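PDB 3RGC: possible periplasmic protein from Campylobacter jejuni, which is a SurA-like periplasmic chaperone and probably has peptidyl-prolyl cis-trans isomerase activity. Local coordinates for residues D59-M64 against Q84-F89. Residues are numbered along the deposited sequence; the frame is centred on the assembly and turned at random.
Sequences DAINKM and QSYEQF
The Phe89 ring takes Met64 at its edge, with SD near the ring plane and 4.2 Å from CZ, while Ile61 comes in obliquely, its CD1 3.4 Å from CE2 of Phe89. Other rings of the same chain, Phe75 and Phe93, also meet Phe89, their planes inclined to it by about 55° and 35°. Phe89 reaches across to helix 54-67 because its chi1 of 169° swings CG away from the backbone N, and the Ile61 side chain comes from the opposite direction to meet it; together they bridge backbones whose nearest CA atoms, those of Ile61 and Phe89, are still 10.0 Å apart. The broad Phe89 ring spans this gap from one side, the CG1-CD1 branch of Ile61 and the longer Met64 from the other; the flexible Met64 chain, bent at its second torsion, brings the sulfur to the ring edge. Tyr86 adds a looser touch, its OH 4.3 Å from CG2 of Ile61, and its ring also forms a cation-pi contact with Lys76. No hydrogen bond crosses between the segments. Ser85 suits the N-cap of helix 86-107, since its short hydroxyl can turn back to accept from Gln88 N, at 3.2 Å from OG. Within the SurA N-terminal family region, the contact joins the start of helix 86-107 to helix 54-67; Ala60 and Ile61 extend the packing to Phe93, while Tyr86 also touches Leu72 and Leu79 of the intervening helix 72-81.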
# COMPACT_ATOMS: atom_id res chain seq x y z
N ASP B 59 7.16 26.58 10.74
CA ASP B 59 6.34 25.42 11.01
C ASP B 59 6.27 24.54 9.78
O ASP B 59 6.25 23.32 9.87
CB ASP B 59 4.94 25.81 11.46
CG ASP B 59 4.07 24.59 11.74
OD1 ASP B 59 4.56 23.70 12.46
OD2 ASP B 59 2.93 24.51 11.22
N ALA B 60 6.22 25.17 8.61
CA ALA B 60 6.12 24.43 7.36
C ALA B 60 7.44 23.73 7.05
O ALA B 60 7.45 22.61 6.52
CB ALA B 60 5.72 25.34 6.23
N ILE B 61 8.55 24.37 7.38
CA ILE B 61 9.85 23.73 7.21
C ILE B 61 9.93 22.43 8.00
O ILE B 61 10.26 21.38 7.44
CB ILE B 61 11.04 24.64 7.60
CG1 ILE B 61 11.03 25.96 6.82
CG2 ILE B 61 12.35 23.89 7.38
CD1 ILE B 61 11.25 25.81 5.34
N ASN B 62 9.61 22.48 9.29
CA ASN B 62 9.64 21.26 10.11
C ASN B 62 8.77 20.11 9.55
O ASN B 62 9.17 18.96 9.54
CB ASN B 62 9.24 21.57 11.55
CG ASN B 62 10.14 22.61 12.19
OD1 ASN B 62 11.33 22.69 11.89
ND2 ASN B 62 9.58 23.40 13.09
N LYS B 63 7.56 20.44 9.10
CA LYS B 63 6.68 19.44 8.53
C LYS B 63 7.27 18.80 7.28
O LYS B 63 7.05 17.61 7.04
CB LYS B 63 5.34 20.07 8.17
CG LYS B 63 4.43 20.38 9.34
CD LYS B 63 3.17 21.06 8.78
CE LYS B 63 2.12 21.38 9.83
NZ LYS B 63 0.92 21.97 9.17
N MET B 64 8.00 19.58 6.49
CA MET B 64 8.69 19.03 5.32
C MET B 64 9.85 18.11 5.75
O MET B 64 10.03 17.04 5.18
CB MET B 64 9.17 20.16 4.40
CG MET B 64 9.98 19.72 3.18
SD MET B 64 11.67 20.35 3.21
CE MET B 64 12.50 19.00 4.03
N GLN B 84 24.42 25.56 -1.69
CA GLN B 84 23.27 26.45 -1.70
C GLN B 84 22.98 26.91 -0.28
O GLN B 84 23.29 26.19 0.68
CB GLN B 84 22.04 25.75 -2.31
N SER B 85 22.38 28.09 -0.14
CA SER B 85 22.23 28.70 1.18
C SER B 85 20.87 28.47 1.80
O SER B 85 19.84 28.58 1.13
CB SER B 85 22.52 30.21 1.12
OG SER B 85 21.54 30.90 0.37
N TYR B 86 20.87 28.16 3.09
CA TYR B 86 19.63 27.97 3.83
C TYR B 86 18.73 29.17 3.63
O TYR B 86 17.52 29.03 3.44
CB TYR B 86 19.90 27.80 5.32
CG TYR B 86 18.64 27.60 6.11
CD1 TYR B 86 17.76 26.57 5.80
CD2 TYR B 86 18.31 28.45 7.17
CE1 TYR B 86 16.60 26.37 6.51
CE2 TYR B 86 17.14 28.25 7.89
CZ TYR B 86 16.29 27.21 7.55
OH TYR B 86 15.12 27.01 8.25
N GLU B 87 19.32 30.35 3.68
CA GLU B 87 18.57 31.59 3.62
C GLU B 87 17.83 31.72 2.30
O GLU B 87 16.71 32.23 2.25
CB GLU B 87 19.49 32.78 3.87
CG GLU B 87 20.25 32.69 5.19
CD GLU B 87 21.19 33.86 5.42
OE1 GLU B 87 21.73 34.41 4.43
OE2 GLU B 87 21.40 34.24 6.60
N GLN B 88 18.45 31.23 1.23
CA GLN B 88 17.84 31.27 -0.09
C GLN B 88 16.68 30.30 -0.09
O GLN B 88 15.57 30.65 -0.48
CB GLN B 88 18.85 30.88 -1.17
CG GLN B 88 18.38 31.18 -2.60
CD GLN B 88 17.95 32.64 -2.78
OE1 GLN B 88 18.67 33.56 -2.39
NE2 GLN B 88 16.77 32.85 -3.36
N PHE B 89 16.96 29.08 0.37
CA PHE B 89 15.95 28.05 0.51
C PHE B 89 14.70 28.58 1.20
O PHE B 89 13.60 28.43 0.68
CB PHE B 89 16.51 26.86 1.29
CG PHE B 89 15.46 25.88 1.72
CD1 PHE B 89 15.03 24.88 0.85
CD2 PHE B 89 14.90 25.94 2.98
CE1 PHE B 89 14.06 23.97 1.24
CE2 PHE B 89 13.94 25.03 3.38
CZ PHE B 89 13.52 24.04 2.50